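Long-range contacts in aminoglycoside acetyltransferase meta-AAC0020 (PDB 5F47), which probably transfers an acetyl group from acetyl-coenzyme A to an amino group of aminoglycoside antibiotics, as a GNAT-fold acetyltransferase linked to resistance: residues B[7-13]-B[101-107]; B[23-27]-B[57-63]. All coordinates share one frame; numbering follows the deposited sequence.

Interaction 1. Residues B[7-13]-B[101-107]; sequences IDNFLKI and QGIGKKL
Ile7, Leu11 and Ile13 meet Ile103, Lys106 and Leu107 where the first strand of a GNAT fold, and the turn leading into it, lie beside the start of helix 103-117. Gly102, the N-cap, opens a Gly-X-Gly motif at the loop-helix junction, which in relatives binds the coenzyme A pyrophosphate. Strand 11-13 and helix 103-107 point the same general way, 28° apart. Ile7 comes in at about a right angle to Ile103, its CD1 3.7 Å from CD1 of Ile103. Leu11 approaches on a slant with both methyls: CD1 faces the end of Ile103, while CD2 lies 3.8 Å from Ile103 CG1 and 3.7 Å from Lys106 CD. Farther along, Ile13 CD1 meets Leu107 CD2 at 3.9 Å, also obliquely.

Lys106 CB crosses Ile13 at about a right angle, and the extended chain beyond CG, with chi2 at 169°, carries CD past Leu11 and the ammonium to the poorly ordered Asp8. That salt bridge, Lys106 NZ to Asp8 OD1, is a loose 3.6 Å. One water closes the gap, donating to Gln101 O and to Asp8 OD1 (2.6 Å) while accepting from Lys106 NZ at 2.8 Å.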
loop_
_atom_site.group_PDB
_atom_site.type_symbol
_atom_site.label_atom_id
_atom_site.label_comp_id
_atom_site.label_asym_id
_atom_site.label_seq_id
_atom_site.Cartn_x
_atom_site.Cartn_y
_atom_site.Cartn_z
ATOM N N ILE B 7 11.422 12.650 28.492
ATOM C CA ILE B 7 10.303 13.374 27.905
ATOM C C ILE B 7 8.963 12.676 28.076
ATOM O O ILE B 7 7.954 13.135 27.541
ATOM C CB ILE B 7 10.531 13.592 26.406
ATOM C CG1 ILE B 7 10.756 12.242 25.721
ATOM C CG2 ILE B 7 11.705 14.531 26.182
ATOM C CD1 ILE B 7 10.843 12.337 24.227
ATOM N N ASP B 8 8.957 11.580 28.829
ATOM C CA ASP B 8 7.778 10.728 28.969
ATOM C C ASP B 8 6.510 11.495 29.348
ATOM O O ASP B 8 5.424 11.183 28.858
ATOM C CB ASP B 8 8.040 9.630 30.005
ATOM C CG ASP B 8 9.220 8.750 29.637
ATOM O OD1 ASP B 8 9.402 8.475 28.433
ATOM O OD2 ASP B 8 9.962 8.330 30.553
ATOM N N ASN B 9 6.648 12.501 30.207
ATOM C CA ASN B 9 5.496 13.291 30.637
ATOM C C ASN B 9 5.306 14.580 29.842
ATOM O O ASN B 9 4.407 15.366 30.132
ATOM C CB ASN B 9 5.603 13.620 32.127
ATOM C CG ASN B 9 6.050 12.433 32.952
ATOM O OD1 ASN B 9 5.426 11.372 32.920
ATOM N ND2 ASN B 9 7.132 12.607 33.705
ATOM N N PHE B 10 6.143 14.789 28.829
ATOM C CA PHE B 10 6.006 15.950 27.958
ATOM C C PHE B 10 5.524 15.543 26.573
ATOM O O PHE B 10 4.949 16.347 25.842
ATOM C CB PHE B 10 7.336 16.693 27.839
ATOM C CG PHE B 10 7.850 17.216 29.145
ATOM C CD1 PHE B 10 7.576 18.513 29.538
ATOM C CD2 PHE B 10 8.595 16.407 29.986
ATOM C CE1 PHE B 10 8.043 18.996 30.739
ATOM C CE2 PHE B 10 9.064 16.885 31.188
ATOM C CZ PHE B 10 8.785 18.181 31.566
ATOM N N LEU B 11 5.769 14.293 26.215
ATOM C CA LEU B 11 5.459 13.830 24.870
ATOM C C LEU B 11 3.956 13.682 24.656
ATOM O O LEU B 11 3.257 13.083 25.468
ATOM C CB LEU B 11 6.163 12.506 24.594
ATOM C CG LEU B 11 6.090 11.980 23.164
ATOM C CD1 LEU B 11 6.928 12.835 22.233
ATOM C CD2 LEU B 11 6.556 10.536 23.131
ATOM N N LYS B 12 3.466 14.224 23.546
ATOM C CA LYS B 12 2.068 14.056 23.176
ATOM C C LYS B 12 1.989 13.297 21.862
ATOM O O LYS B 12 2.743 13.584 20.929
ATOM C CB LYS B 12 1.359 15.404 23.047
ATOM C CG LYS B 12 1.370 16.258 24.312
ATOM C CD LYS B 12 0.500 15.654 25.398
ATOM C CE LYS B 12 0.415 16.560 26.627
ATOM N NZ LYS B 12 1.700 16.643 27.386
ATOM N N ILE B 13 1.093 12.313 21.792
ATOM C CA ILE B 13 0.838 11.593 20.550
ATOM C C ILE B 13 -0.555 11.955 20.080
ATOM O O ILE B 13 -1.524 11.805 20.829
ATOM C CB ILE B 13 0.944 10.062 20.708
ATOM C CG1 ILE B 13 2.331 9.663 21.216
ATOM C CG2 ILE B 13 0.634 9.368 19.393
ATOM C CD1 ILE B 13 3.429 9.872 20.211
ATOM N N GLN B 101 14.126 6.955 22.266
ATOM C CA GLN B 101 13.529 7.452 23.504
ATOM C C GLN B 101 12.042 7.105 23.563
ATOM O O GLN B 101 11.261 7.800 24.215
ATOM C CB GLN B 101 13.727 8.964 23.635
ATOM C CG GLN B 101 15.190 9.390 23.669
ATOM C CD GLN B 101 15.381 10.829 24.110
ATOM O OE1 GLN B 101 14.946 11.227 25.193
ATOM N NE2 GLN B 101 16.031 11.620 23.267
ATOM N N GLY B 102 11.665 6.038 22.862
ATOM C CA GLY B 102 10.309 5.508 22.891
ATOM C C GLY B 102 9.268 6.175 22.012
ATOM O O GLY B 102 8.099 5.785 22.012
ATOM N N ILE B 103 9.678 7.172 21.235
ATOM C CA ILE B 103 8.709 7.907 20.436
ATOM C C ILE B 103 8.108 7.043 19.325
ATOM O O ILE B 103 6.895 6.987 19.182
ATOM C CB ILE B 103 9.349 9.183 19.863
ATOM C CG1 ILE B 103 9.689 10.124 21.034
ATOM C CG2 ILE B 103 8.420 9.834 18.842
ATOM C CD1 ILE B 103 10.523 11.343 20.656
ATOM N N GLY B 104 8.948 6.351 18.556
ATOM C CA GLY B 104 8.466 5.428 17.539
ATOM C C GLY B 104 7.511 4.381 18.069
ATOM O O GLY B 104 6.459 4.108 17.493
ATOM N N LYS B 105 7.885 3.778 19.194
ATOM C CA LYS B 105 7.035 2.758 19.798
ATOM C C LYS B 105 5.664 3.303 20.184
ATOM O O LYS B 105 4.661 2.627 19.997
ATOM C CB LYS B 105 7.711 2.160 21.022
ATOM C CG LYS B 105 8.857 1.223 20.691
ATOM C CD LYS B 105 9.467 0.670 21.963
ATOM C CE LYS B 105 10.648 -0.240 21.655
ATOM N NZ LYS B 105 11.332 -0.681 22.902
ATOM N N LYS B 106 5.622 4.516 20.727
ATOM C CA LYS B 106 4.342 5.103 21.112
ATOM C C LYS B 106 3.499 5.462 19.892
ATOM O O LYS B 106 2.281 5.338 19.939
ATOM C CB LYS B 106 4.558 6.330 22.009
ATOM C CG LYS B 106 5.033 5.972 23.417
ATOM C CD LYS B 106 5.493 7.192 24.202
ATOM C CE LYS B 106 5.880 6.778 25.621
ATOM N NZ LYS B 106 6.518 7.850 26.439
ATOM N N LEU B 107 4.140 5.850 18.784
ATOM C CA LEU B 107 3.416 6.106 17.544
ATOM C C LEU B 107 2.769 4.819 17.012
ATOM O O LEU B 107 1.601 4.821 16.616
ATOM C CB LEU B 107 4.362 6.705 16.481
ATOM C CG LEU B 107 4.701 8.187 16.684
ATOM C CD1 LEU B 107 5.856 8.601 15.796
ATOM C CD2 LEU B 107 3.466 9.069 16.439
HETATM O O HOH W 1 12.313 8.822 27.228
HETATM O O HOH W 2 9.048 9.004 25.869
HETATM O O HOH W 3 4.723 9.705 26.975
#

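Interaction 2. Residues B[23-27]-B[57-63]; sequences KFIQL and FYVFVAL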
loop_
_atom_site.group_PDB
_atom_site.type_symbol
_atom_site.label_atom_id
_atom_site.label_comp_id
_atom_site.label_asym_id
_atom_site.label_seq_id
_atom_site.Cartn_x
_atom_site.Cartn_y
_atom_site.Cartn_z
ATOM N N LYS B 23 0.873 21.073 10.896
ATOM C CA LYS B 23 1.602 19.957 11.487
ATOM C C LYS B 23 1.947 18.911 10.433
ATOM O O LYS B 23 2.992 18.276 10.514
ATOM C CB LYS B 23 0.801 19.326 12.628
ATOM C CG LYS B 23 0.802 20.179 13.892
ATOM C CD LYS B 23 -0.124 19.600 14.949
ATOM C CE LYS B 23 -0.175 20.485 16.191
ATOM N NZ LYS B 23 -1.246 20.041 17.127
ATOM N N PHE B 24 1.073 18.737 9.443
ATOM C CA PHE B 24 1.331 17.798 8.352
ATOM C C PHE B 24 2.579 18.243 7.577
ATOM O O PHE B 24 3.464 17.430 7.295
ATOM C CB PHE B 24 0.101 17.722 7.442
ATOM C CG PHE B 24 0.129 16.617 6.402
ATOM C CD1 PHE B 24 0.902 15.467 6.548
ATOM C CD2 PHE B 24 -0.654 16.747 5.261
ATOM C CE1 PHE B 24 0.889 14.472 5.554
ATOM C CE2 PHE B 24 -0.687 15.772 4.291
ATOM C CZ PHE B 24 0.086 14.634 4.423
ATOM N N ILE B 25 2.657 19.535 7.282
ATOM C CA ILE B 25 3.817 20.088 6.583
ATOM C C ILE B 25 5.077 19.939 7.429
ATOM O O ILE B 25 6.133 19.568 6.905
ATOM C CB ILE B 25 3.573 21.556 6.198
ATOM C CG1 ILE B 25 2.517 21.597 5.093
ATOM C CG2 ILE B 25 4.868 22.243 5.715
ATOM C CD1 ILE B 25 2.069 22.997 4.715
ATOM N N GLN B 26 4.977 20.191 8.733
ATOM C CA GLN B 26 6.120 19.946 9.623
ATOM C C GLN B 26 6.585 18.495 9.551
ATOM O O GLN B 26 7.792 18.222 9.507
ATOM C CB GLN B 26 5.779 20.290 11.073
ATOM C CG GLN B 26 5.742 21.756 11.414
ATOM C CD GLN B 26 5.381 21.959 12.876
ATOM O OE1 GLN B 26 6.114 21.535 13.777
ATOM N NE2 GLN B 26 4.236 22.588 13.119
ATOM N N LEU B 27 5.637 17.558 9.543
ATOM C CA LEU B 27 5.999 16.150 9.447
ATOM C C LEU B 27 6.682 15.844 8.116
ATOM O O LEU B 27 7.674 15.119 8.080
ATOM C CB LEU B 27 4.771 15.248 9.620
ATOM C CG LEU B 27 5.114 13.754 9.571
ATOM C CD1 LEU B 27 6.094 13.362 10.687
ATOM C CD2 LEU B 27 3.850 12.902 9.641
ATOM N N PHE B 57 -6.976 8.106 4.860
ATOM C CA PHE B 57 -5.603 8.512 5.123
ATOM C C PHE B 57 -5.537 9.094 6.517
ATOM O O PHE B 57 -6.300 9.997 6.850
ATOM C CB PHE B 57 -5.147 9.545 4.077
ATOM C CG PHE B 57 -3.742 10.009 4.253
ATOM C CD1 PHE B 57 -2.687 9.153 3.966
ATOM C CD2 PHE B 57 -3.466 11.308 4.685
ATOM C CE1 PHE B 57 -1.367 9.583 4.104
ATOM C CE2 PHE B 57 -2.160 11.743 4.823
ATOM C CZ PHE B 57 -1.105 10.880 4.531
ATOM N N TYR B 58 -4.641 8.564 7.339
ATOM C CA TYR B 58 -4.504 9.022 8.723
ATOM C C TYR B 58 -3.044 9.222 9.094
ATOM O O TYR B 58 -2.204 8.357 8.858
ATOM C CB TYR B 58 -5.144 8.033 9.697
ATOM C CG TYR B 58 -6.640 7.977 9.637
ATOM C CD1 TYR B 58 -7.410 8.936 10.283
ATOM C CD2 TYR B 58 -7.288 6.957 8.965
ATOM C CE1 TYR B 58 -8.794 8.885 10.252
ATOM C CE2 TYR B 58 -8.670 6.896 8.933
ATOM C CZ TYR B 58 -9.412 7.865 9.572
ATOM O OH TYR B 58 -10.786 7.806 9.549
ATOM N N VAL B 59 -2.781 10.355 9.742
ATOM C CA VAL B 59 -1.443 10.766 10.133
ATOM C C VAL B 59 -1.368 10.837 11.651
ATOM O O VAL B 59 -2.243 11.424 12.295
ATOM C CB VAL B 59 -1.083 12.145 9.551
ATOM C CG1 VAL B 59 0.344 12.518 9.900
ATOM C CG2 VAL B 59 -1.271 12.162 8.037
ATOM N N PHE B 60 -0.343 10.222 12.232
ATOM C CA PHE B 60 -0.137 10.325 13.672
ATOM C C PHE B 60 1.171 11.049 13.919
ATOM O O PHE B 60 2.168 10.754 13.262
ATOM C CB PHE B 60 -0.112 8.945 14.324
ATOM C CG PHE B 60 -1.425 8.218 14.251
ATOM C CD1 PHE B 60 -1.808 7.581 13.081
ATOM C CD2 PHE B 60 -2.279 8.188 15.338
ATOM C CE1 PHE B 60 -3.019 6.919 13.002
ATOM C CE2 PHE B 60 -3.491 7.518 15.262
ATOM C CZ PHE B 60 -3.857 6.900 14.075
ATOM N N VAL B 61 1.176 11.986 14.856
ATOM C CA VAL B 61 2.394 12.728 15.156
ATOM C C VAL B 61 2.777 12.697 16.625
ATOM O O VAL B 61 1.951 12.469 17.513
ATOM C CB VAL B 61 2.286 14.203 14.706
ATOM C CG1 VAL B 61 2.028 14.274 13.199
ATOM C CG2 VAL B 61 1.206 14.961 15.473
ATOM N N ALA B 62 4.061 12.929 16.865
ATOM C CA ALA B 62 4.578 13.069 18.220
ATOM C C ALA B 62 5.016 14.501 18.417
ATOM O O ALA B 62 5.700 15.069 17.564
ATOM C CB ALA B 62 5.728 12.120 18.458
ATOM N N LEU B 63 4.628 15.086 19.548
ATOM C CA LEU B 63 4.862 16.497 19.798
ATOM C C LEU B 63 5.584 16.699 21.108
ATOM O O LEU B 63 5.237 16.079 22.112
ATOM C CB LEU B 63 3.544 17.258 19.838
ATOM C CG LEU B 63 2.787 17.422 18.527
ATOM C CD1 LEU B 63 1.300 17.287 18.779
ATOM C CD2 LEU B 63 3.103 18.780 17.934
#
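Phe24 of helix 21-34 meets Phe57 and Val59 of strand 57-64, a contact in which the first helix of the GNAT fold lies across its central sheet, the two segments running at 79° to each other. From CB, the Phe24 side chain leaves with CG anti to the backbone N (chi1 -170°), which carries the ring out to the strand although its first bond does not aim there. Within the ring, CE1 is the atom that reaches Val59, 4.0 Å from the CG2 methyl, and it also comes near Phe57 CE2. At the tip, CZ sits by the edge of the Phe57 ring, close to its plane, 3.7 Å from CE2. The two rings approach from opposite directions with their planes inclined at 54°. Leu51 of helix 45-53 touches both rings, and Tyr80 of the second subunit packs on Phe57.

One helical turn later Leu27 slides past Val59 in the opposite direction, and its CD2 also faces Val61 CG1. At the other end of the strand segment, Leu63 is met by the end of Lys23, crossing at about a right angle, with Lys23 CE 4.1 Å from Leu63 CD2. The tightest approach is Leu27 CD2 to Val59 CG1, at 3.5 Å.

From the N terminus the chain enters interaction 1 through residues 7-13, forms edge strand 11-15 and, after a short connection, enters helix 21-34, whose residues 23-27 start interaction 2. After helix 45-53 it returns along strand 57-64, where residues 57-63 close the shorter loop. Two more strands follow before residues 101-107 close the longer one, so interaction 2 is nested inside interaction 1. Strands 11-15 and 57-64 are antiparallel neighbours, and the two contacts use opposite faces of their sheet: helix 103-117 packs on one, helix 21-34 on the other. The contacts meet where Ile103 CG2 touches Ala62 CB and where Leu63 N probably hydrogen-bonds to Lys12 O, at 2.8 Å.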